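Local structure of enoyl-CoA hydratase/isomerase family protein (Bacillus anthracis, 3KQF) at residues L122-L135 / L183-A197. The protein probably catalyses the reversible addition of water to the double bond of enoyl-CoA thioesters, as crotonase-family enoyl-CoA hydratases do. Sequence-based numbering, arbitrary orientation.
Sequences LACDFRIAAESASL and LVEFVVPVHLLEEKA
The carboxylate of E185 holds R127 at two points, backbone N and guanidinium. OE1 takes the backbone N of R127 at 2.8 Å, nearly in line with the C-O bond, while OE2 meets NH1 at 3.1 Å on the syn side, a salt bridge. The guanidinium and carboxylate planes stand 72° apart, not a flat, bidentate pairing. The R127 chain bends at chi2 and chi3, bringing NE to the carbonyl O of L183 (a weak bond) and NH2 to C124 O at 2.8 Å, in the guanidinium plane. S121 O also accepts from NH2.

Strand 186-188 pairs in parallel with strand 126-130 at the end of the crotonase-fold sheet. R127 O accepts from both E185 N, the third link between these two residues, and F186 N; A129 N then bonds to F186 O almost straight (N-H...O 172°), and V188 N returns to A129 O.

I128 shares a face of the sheet with F186 and V188, beneath helix 193-206. With CG1 beside its backbone N (chi1 -54°), CG2 turns to L193 CD1 at 3.6 Å; these two side chains run past each other in opposite directions. The F126 and F186 rings meet obliquely, CE1 to CE2 4.1 Å, and I200 touches both. On the side of A129 and V187, V184 CG1 lies against L135 CD2; L135 and L183 meet tip to tip, CD2 to CD2 3.7 Å.

R162 of the second subunit binds E185 O and forms a cation-pi contact with F186, placing this sheet edge at a subunit interface. The buried charge of R127 is thus compensated by E185, with carbonyl acceptors at NE (weakly) and NH2 tying the strand to the preceding helix end; the guanidinium and the R127 N-H would probably help keep E185 ionised.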
ATOM      1  N   LEU A 122     -10.161 -12.145  -0.391  1.00 13.30           N
ATOM      2  CA  LEU A 122      -9.615 -10.938  -1.038  1.00 14.44           C
ATOM      3  C   LEU A 122     -10.634 -10.280  -1.966  1.00 13.08           C
ATOM      4  O   LEU A 122     -10.547  -9.087  -2.202  1.00 13.95           O
ATOM      5  CB  LEU A 122      -8.344 -11.258  -1.826  1.00 14.58           C
ATOM      6  CG  LEU A 122      -7.113 -11.575  -0.945  1.00 14.79           C
ATOM      7  CD1 LEU A 122      -6.010 -12.270  -1.739  1.00 15.02           C
ATOM      8  CD2 LEU A 122      -6.577 -10.315  -0.245  1.00 18.12           C
ATOM      9  N   ALA A 123     -11.584 -11.064  -2.487  1.00 13.28           N
ATOM     10  CA  ALA A 123     -12.641 -10.539  -3.371  1.00 14.52           C
ATOM     11  C   ALA A 123     -13.668  -9.772  -2.575  1.00 14.47           C
ATOM     12  O   ALA A 123     -14.476  -9.034  -3.149  1.00 14.55           O
ATOM     13  CB  ALA A 123     -13.313 -11.673  -4.143  1.00 14.19           C
ATOM     14  N   CYS A 124     -13.677  -9.970  -1.264  1.00 15.32           N
ATOM     15  CA  CYS A 124     -14.579  -9.226  -0.382  1.00 14.90           C
ATOM     16  C   CYS A 124     -13.989  -7.847  -0.091  1.00 16.25           C
ATOM     17  O   CYS A 124     -12.767  -7.645  -0.181  1.00 15.00           O
ATOM     18  CB  CYS A 124     -14.817  -9.989   0.928  1.00 14.68           C
ATOM     19  SG  CYS A 124     -15.610 -11.628   0.725  1.00 15.86           S
ATOM     20  N   ASP A 125     -14.862  -6.888   0.227  1.00 15.04           N
ATOM     21  CA  ASP A 125     -14.443  -5.519   0.575  1.00 15.10           C
ATOM     22  C   ASP A 125     -13.508  -5.466   1.785  1.00 13.59           C
ATOM     23  O   ASP A 125     -12.537  -4.724   1.775  1.00 16.38           O
ATOM     24  CB  ASP A 125     -15.660  -4.629   0.808  1.00 13.45           C
ATOM     25  CG  ASP A 125     -16.462  -4.412  -0.455  1.00 14.22           C
ATOM     26  OD1 ASP A 125     -16.164  -3.428  -1.162  1.00 18.12           O
ATOM     27  OD2 ASP A 125     -17.302  -5.261  -0.802  1.00 13.48           O
ATOM     28  N   PHE A 126     -13.865  -6.156   2.871  1.00 15.42           N
ATOM     29  CA  PHE A 126     -12.965  -6.298   4.029  1.00 14.24           C
ATOM     30  C   PHE A 126     -13.241  -7.608   4.752  1.00 14.94           C
ATOM     31  O   PHE A 126     -14.235  -8.302   4.460  1.00 13.99           O
ATOM     32  CB  PHE A 126     -12.901  -5.062   4.950  1.00 14.60           C
ATOM     33  CG  PHE A 126     -14.196  -4.700   5.579  1.00 15.04           C
ATOM     34  CD1 PHE A 126     -14.546  -5.208   6.828  1.00 17.60           C
ATOM     35  CD2 PHE A 126     -15.059  -3.835   4.934  1.00 15.05           C
ATOM     36  CE1 PHE A 126     -15.743  -4.870   7.411  1.00 16.69           C
ATOM     37  CE2 PHE A 126     -16.263  -3.475   5.519  1.00 18.67           C
ATOM     38  CZ  PHE A 126     -16.607  -3.993   6.760  1.00 18.16           C
ATOM     39  N   ARG A 127     -12.341  -7.936   5.679  1.00 13.67           N
ATOM     40  CA  ARG A 127     -12.288  -9.223   6.324  1.00 13.80           C
ATOM     41  C   ARG A 127     -12.217  -9.197   7.850  1.00 13.54           C
ATOM     42  O   ARG A 127     -11.495  -8.398   8.447  1.00 13.59           O
ATOM     43  CB  ARG A 127     -11.005  -9.897   5.795  1.00 13.69           C
ATOM     44  CG  ARG A 127     -11.030 -10.245   4.306  1.00 13.98           C
ATOM     45  CD  ARG A 127      -9.663 -10.075   3.598  1.00 15.89           C
ATOM     46  NE  ARG A 127      -9.346  -8.650   3.473  1.00 14.02           N
ATOM     47  CZ  ARG A 127      -9.872  -7.828   2.548  1.00 16.66           C
ATOM     48  NH1 ARG A 127      -9.556  -6.542   2.549  1.00 13.64           N
ATOM     49  NH2 ARG A 127     -10.719  -8.282   1.640  1.00 15.92           N
ATOM     50  N   ILE A 128     -13.005 -10.071   8.464  1.00 13.70           N
ATOM     51  CA  ILE A 128     -12.987 -10.282   9.922  1.00 14.25           C
ATOM     52  C   ILE A 128     -12.578 -11.748  10.068  1.00 14.89           C
ATOM     53  O   ILE A 128     -13.203 -12.622   9.458  1.00 16.17           O
ATOM     54  CB  ILE A 128     -14.345 -10.121  10.574  1.00 15.07           C
ATOM     55  CG1 ILE A 128     -14.989  -8.773  10.243  1.00 18.84           C
ATOM     56  CG2 ILE A 128     -14.222 -10.306  12.130  1.00 12.58           C
ATOM     57  CD1 ILE A 128     -16.426  -8.689  10.701  1.00 23.99           C
ATOM     58  N   ALA A 129     -11.554 -12.027  10.859  1.00 15.48           N
ATOM     59  CA  ALA A 129     -11.084 -13.399  11.082  1.00 16.38           C
ATOM     60  C   ALA A 129     -11.199 -13.887  12.519  1.00 15.98           C
ATOM     61  O   ALA A 129     -10.986 -13.138  13.451  1.00 15.20           O
ATOM     62  CB  ALA A 129      -9.643 -13.519  10.682  1.00 15.29           C
ATOM     63  N   ALA A 130     -11.465 -15.182  12.663  1.00 15.45           N
ATOM     64  CA  ALA A 130     -11.464 -15.829  13.953  1.00 15.83           C
ATOM     65  C   ALA A 130     -10.008 -15.875  14.396  1.00 15.10           C
ATOM     66  O   ALA A 130      -9.114 -16.020  13.549  1.00 15.99           O
ATOM     67  CB  ALA A 130     -12.010 -17.257  13.846  1.00 14.12           C
ATOM     68  N   GLU A 131      -9.775 -15.768  15.703  1.00 14.75           N
ATOM     69  CA  GLU A 131      -8.424 -15.853  16.276  1.00 16.01           C
ATOM     70  C   GLU A 131      -7.733 -17.130  15.848  1.00 17.03           C
ATOM     71  O   GLU A 131      -6.506 -17.163  15.724  1.00 17.23           O
ATOM     72  CB  GLU A 131      -8.453 -15.828  17.829  1.00 17.17           C
ATOM     73  CG  GLU A 131      -8.678 -14.464  18.455  1.00 20.15           C
ATOM     74  CD  GLU A 131      -8.621 -14.491  19.985  1.00 24.60           C
ATOM     75  OE1 GLU A 131      -9.381 -15.260  20.606  1.00 26.14           O
ATOM     76  OE2 GLU A 131      -7.825 -13.723  20.569  1.00 29.07           O
ATOM     77  N   SER A 132      -8.527 -18.183  15.632  1.00 16.63           N
ATOM     78  CA  SER A 132      -7.996 -19.500  15.282  1.00 16.87           C
ATOM     79  C   SER A 132      -7.882 -19.758  13.779  1.00 16.64           C
ATOM     80  O   SER A 132      -7.452 -20.842  13.378  1.00 18.38           O
ATOM     81  CB  SER A 132      -8.859 -20.595  15.935  1.00 17.49           C
ATOM     82  OG  SER A 132     -10.220 -20.443  15.557  1.00 18.91           O
ATOM     83  N   ALA A 133      -8.264 -18.790  12.951  1.00 14.82           N
ATOM     84  CA  ALA A 133      -8.178 -18.944  11.504  1.00 15.55           C
ATOM     85  C   ALA A 133      -6.745 -18.876  11.019  1.00 15.94           C
ATOM     86  O   ALA A 133      -5.851 -18.349  11.691  1.00 15.44           O
ATOM     87  CB  ALA A 133      -9.019 -17.881  10.779  1.00 14.49           C
ATOM     88  N   SER A 134      -6.519 -19.467   9.856  1.00 17.05           N
ATOM     89  CA  SER A 134      -5.202 -19.425   9.223  1.00 18.63           C
ATOM     90  C   SER A 134      -5.429 -19.152   7.757  1.00 17.03           C
ATOM     91  O   SER A 134      -6.460 -19.563   7.182  1.00 17.20           O
ATOM     92  CB  SER A 134      -4.382 -20.699   9.458  1.00 20.46           C
ATOM     93  OG  SER A 134      -5.101 -21.872   9.154  1.00 26.27           O
ATOM     94  N   LEU A 135      -4.500 -18.413   7.166  1.00 13.49           N
ATOM     95  CA  LEU A 135      -4.607 -18.014   5.789  1.00 14.94           C
ATOM     96  C   LEU A 135      -3.334 -18.262   5.037  1.00 14.43           C
ATOM     97  O   LEU A 135      -2.274 -18.543   5.617  1.00 15.27           O
ATOM     98  CB  LEU A 135      -4.923 -16.507   5.684  1.00 15.03           C
ATOM     99  CG  LEU A 135      -6.214 -16.016   6.343  1.00 16.57           C
ATOM    100  CD1 LEU A 135      -6.029 -15.816   7.827  1.00 18.67           C
ATOM    101  CD2 LEU A 135      -6.681 -14.706   5.657  1.00 17.50           C
ATOM    102  N   LEU A 183      -3.831  -7.897   6.032  1.00 15.73           N
ATOM    103  CA  LEU A 183      -4.619  -8.840   5.235  1.00 16.04           C
ATOM    104  C   LEU A 183      -6.036  -8.967   5.801  1.00 14.84           C
ATOM    105  O   LEU A 183      -6.977  -9.142   5.046  1.00 16.06           O
ATOM    106  CB  LEU A 183      -3.928 -10.217   5.151  1.00 15.51           C
ATOM    107  CG  LEU A 183      -4.668 -11.357   4.441  1.00 17.50           C
ATOM    108  CD1 LEU A 183      -5.021 -11.034   2.950  1.00 18.27           C
ATOM    109  CD2 LEU A 183      -3.824 -12.622   4.533  1.00 21.51           C
ATOM    110  N   VAL A 184      -6.186  -8.936   7.133  1.00 15.81           N
ATOM    111  CA  VAL A 184      -7.531  -8.942   7.731  1.00 16.17           C
ATOM    112  C   VAL A 184      -7.660  -7.657   8.564  1.00 15.77           C
ATOM    113  O   VAL A 184      -6.673  -7.163   9.145  1.00 15.66           O
ATOM    114  CB  VAL A 184      -7.857 -10.206   8.540  1.00 16.75           C
ATOM    115  CG1 VAL A 184      -7.687 -11.456   7.646  1.00 16.65           C
ATOM    116  CG2 VAL A 184      -7.023 -10.280   9.813  1.00 17.38           C
ATOM    117  N   GLU A 185      -8.866  -7.104   8.594  1.00 15.29           N
ATOM    118  CA  GLU A 185      -9.118  -5.826   9.258  1.00 13.82           C
ATOM    119  C   GLU A 185      -9.537  -5.950  10.716  1.00 14.43           C
ATOM    120  O   GLU A 185      -9.348  -5.004  11.491  1.00 13.42           O
ATOM    121  CB  GLU A 185     -10.131  -4.994   8.447  1.00 12.94           C
ATOM    122  CG  GLU A 185      -9.553  -4.413   7.115  1.00 13.76           C
ATOM    123  CD  GLU A 185      -9.335  -5.445   6.013  1.00 15.22           C
ATOM    124  OE1 GLU A 185      -9.983  -6.527   6.019  1.00 15.78           O
ATOM    125  OE2 GLU A 185      -8.518  -5.158   5.099  1.00 16.32           O
ATOM    126  N   PHE A 186     -10.110  -7.101  11.077  1.00 14.85           N
ATOM    127  CA  PHE A 186     -10.509  -7.392  12.467  1.00 15.79           C
ATOM    128  C   PHE A 186     -10.182  -8.848  12.834  1.00 16.75           C
ATOM    129  O   PHE A 186     -10.197  -9.732  11.966  1.00 17.00           O
ATOM    130  CB  PHE A 186     -12.018  -7.205  12.651  1.00 18.18           C
ATOM    131  CG  PHE A 186     -12.515  -5.829  12.287  1.00 18.49           C
ATOM    132  CD1 PHE A 186     -12.601  -4.824  13.251  1.00 23.49           C
ATOM    133  CD2 PHE A 186     -12.899  -5.547  10.996  1.00 21.16           C
ATOM    134  CE1 PHE A 186     -13.071  -3.549  12.914  1.00 25.39           C
ATOM    135  CE2 PHE A 186     -13.378  -4.268  10.647  1.00 21.51           C
ATOM    136  CZ  PHE A 186     -13.443  -3.276  11.593  1.00 22.29           C
ATOM    137  N   VAL A 187      -9.889  -9.082  14.110  1.00 13.94           N
ATOM    138  CA  VAL A 187      -9.694 -10.432  14.641  1.00 12.87           C
ATOM    139  C   VAL A 187     -10.508 -10.549  15.929  1.00 15.49           C
ATOM    140  O   VAL A 187     -10.416  -9.681  16.802  1.00 14.64           O
ATOM    141  CB  VAL A 187      -8.196 -10.798  14.864  1.00 13.90           C
ATOM    142  CG1 VAL A 187      -8.095 -12.170  15.510  1.00 16.79           C
ATOM    143  CG2 VAL A 187      -7.452 -10.789  13.552  1.00 14.66           C
ATOM    144  N   VAL A 188     -11.346 -11.581  16.006  1.00 14.36           N
ATOM    145  CA  VAL A 188     -12.192 -11.831  17.167  1.00 15.87           C
ATOM    146  C   VAL A 188     -12.231 -13.331  17.472  1.00 15.46           C
ATOM    147  O   VAL A 188     -11.899 -14.145  16.617  1.00 14.47           O
ATOM    148  CB  VAL A 188     -13.650 -11.332  16.932  1.00 16.26           C
ATOM    149  CG1 VAL A 188     -13.656  -9.872  16.564  1.00 20.19           C
ATOM    150  CG2 VAL A 188     -14.347 -12.154  15.834  1.00 14.92           C
ATOM    151  N   PRO A 189     -12.652 -13.709  18.689  1.00 15.67           N
ATOM    152  CA  PRO A 189     -12.737 -15.138  19.018  1.00 16.55           C
ATOM    153  C   PRO A 189     -13.735 -15.825  18.099  1.00 17.06           C
ATOM    154  O   PRO A 189     -14.734 -15.205  17.726  1.00 15.72           O
ATOM    155  CB  PRO A 189     -13.236 -15.141  20.472  1.00 16.76           C
ATOM    156  CG  PRO A 189     -12.931 -13.803  20.976  1.00 16.97           C
ATOM    157  CD  PRO A 189     -12.986 -12.859  19.838  1.00 15.89           C
ATOM    158  N   VAL A 190     -13.488 -17.086  17.740  1.00 18.66           N
ATOM    159  CA  VAL A 190     -14.378 -17.787  16.791  1.00 19.73           C
ATOM    160  C   VAL A 190     -15.838 -17.813  17.260  1.00 20.78           C
ATOM    161  O   VAL A 190     -16.761 -17.631  16.460  1.00 19.79           O
ATOM    162  CB  VAL A 190     -13.885 -19.224  16.460  1.00 21.40           C
ATOM    163  CG1 VAL A 190     -14.132 -20.172  17.641  1.00 20.98           C
ATOM    164  CG2 VAL A 190     -14.569 -19.749  15.199  1.00 19.77           C
ATOM    165  N   HIS A 191     -16.049 -17.975  18.564  1.00 19.90           N
ATOM    166  CA  HIS A 191     -17.401 -18.019  19.094  1.00 21.43           C
ATOM    167  C   HIS A 191     -18.128 -16.669  18.988  1.00 20.37           C
ATOM    168  O   HIS A 191     -19.344 -16.624  19.124  1.00 20.58           O
ATOM    169  CB  HIS A 191     -17.417 -18.572  20.522  1.00 21.68           C
ATOM    170  CG  HIS A 191     -16.584 -17.791  21.486  1.00 27.45           C
ATOM    171  ND1 HIS A 191     -15.216 -17.934  21.569  1.00 31.65           N
ATOM    172  CD2 HIS A 191     -16.925 -16.876  22.424  1.00 32.11           C
ATOM    173  CE1 HIS A 191     -14.749 -17.134  22.510  1.00 32.72           C
ATOM    174  NE2 HIS A 191     -15.763 -16.478  23.041  1.00 33.88           N
ATOM    175  N   LEU A 192     -17.386 -15.587  18.719  1.00 18.62           N
ATOM    176  CA  LEU A 192     -17.970 -14.254  18.553  1.00 18.26           C
ATOM    177  C   LEU A 192     -17.902 -13.727  17.103  1.00 17.26           C
ATOM    178  O   LEU A 192     -18.301 -12.595  16.817  1.00 17.04           O
ATOM    179  CB  LEU A 192     -17.276 -13.267  19.499  1.00 18.66           C
ATOM    180  CG  LEU A 192     -17.567 -13.539  20.985  1.00 21.29           C
ATOM    181  CD1 LEU A 192     -16.790 -12.607  21.906  1.00 24.92           C
ATOM    182  CD2 LEU A 192     -19.069 -13.441  21.270  1.00 23.89           C
ATOM    183  N   LEU A 193     -17.413 -14.548  16.189  1.00 15.99           N
ATOM    184  CA  LEU A 193     -17.247 -14.108  14.800  1.00 14.89           C
ATOM    185  C   LEU A 193     -18.566 -13.699  14.146  1.00 15.78           C
ATOM    186  O   LEU A 193     -18.666 -12.647  13.530  1.00 15.04           O
ATOM    187  CB  LEU A 193     -16.572 -15.208  13.998  1.00 15.24           C
ATOM    188  CG  LEU A 193     -16.359 -14.942  12.514  1.00 15.03           C
ATOM    189  CD1 LEU A 193     -15.558 -13.654  12.302  1.00 17.63           C
ATOM    190  CD2 LEU A 193     -15.674 -16.114  11.885  1.00 18.35           C
ATOM    191  N   GLU A 194     -19.591 -14.516  14.311  1.00 17.21           N
ATOM    192  CA  GLU A 194     -20.873 -14.209  13.702  1.00 19.23           C
ATOM    193  C   GLU A 194     -21.478 -12.901  14.206  1.00 18.58           C
ATOM    194  O   GLU A 194     -21.936 -12.095  13.400  1.00 17.41           O
ATOM    195  CB  GLU A 194     -21.857 -15.353  13.919  1.00 21.47           C
ATOM    196  CG  GLU A 194     -23.071 -15.248  13.016  1.00 26.97           C
ATOM    197  CD  GLU A 194     -23.952 -16.474  13.098  1.00 32.79           C
ATOM    198  OE1 GLU A 194     -24.480 -16.765  14.191  1.00 34.74           O
ATOM    199  OE2 GLU A 194     -24.132 -17.126  12.049  1.00 37.63           O
ATOM    200  N   GLU A 195     -21.491 -12.669  15.521  1.00 17.82           N
ATOM    201  CA  GLU A 195     -22.100 -11.425  16.013  1.00 18.57           C
ATOM    202  C   GLU A 195     -21.278 -10.198  15.610  1.00 16.00           C
ATOM    203  O   GLU A 195     -21.846  -9.166  15.309  1.00 14.37           O
ATOM    204  CB  GLU A 195     -22.435 -11.425  17.525  1.00 19.88           C
ATOM    205  CG  GLU A 195     -21.301 -11.218  18.504  1.00 26.84           C
ATOM    206  CD  GLU A 195     -21.815 -10.981  19.941  1.00 34.44           C
ATOM    207  OE1 GLU A 195     -23.047 -10.814  20.129  1.00 38.46           O
ATOM    208  OE2 GLU A 195     -20.987 -10.941  20.877  1.00 40.22           O
ATOM    209  N   LYS A 196     -19.955 -10.320  15.571  1.00 15.54           N
ATOM    210  CA  LYS A 196     -19.110  -9.195  15.150  1.00 17.04           C
ATOM    211  C   LYS A 196     -19.398  -8.817  13.673  1.00 16.91           C
ATOM    212  O   LYS A 196     -19.477  -7.628  13.323  1.00 14.66           O
ATOM    213  CB  LYS A 196     -17.636  -9.547  15.316  1.00 17.81           C
ATOM    214  CG  LYS A 196     -16.638  -8.406  14.959  1.00 22.09           C
ATOM    215  CD  LYS A 196     -16.739  -7.243  15.943  1.00 29.83           C
ATOM    216  CE  LYS A 196     -15.641  -6.210  15.709  1.00 35.64           C
ATOM    217  NZ  LYS A 196     -15.704  -5.099  16.704  1.00 38.39           N
ATOM    218  N   ALA A 197     -19.514  -9.821  12.800  1.00 15.59           N
ATOM    219  CA  ALA A 197     -19.812  -9.556  11.386  1.00 16.39           C
ATOM    220  C   ALA A 197     -21.198  -8.937  11.233  1.00 15.60           C
ATOM    221  O   ALA A 197     -21.392  -8.019  10.445  1.00 17.34           O
ATOM    222  CB  ALA A 197     -19.712 -10.838  10.551  1.00 16.75           C
TER
HETATM  223  O   HOH W   1     -10.865 -18.611  17.899  1.00 17.15           O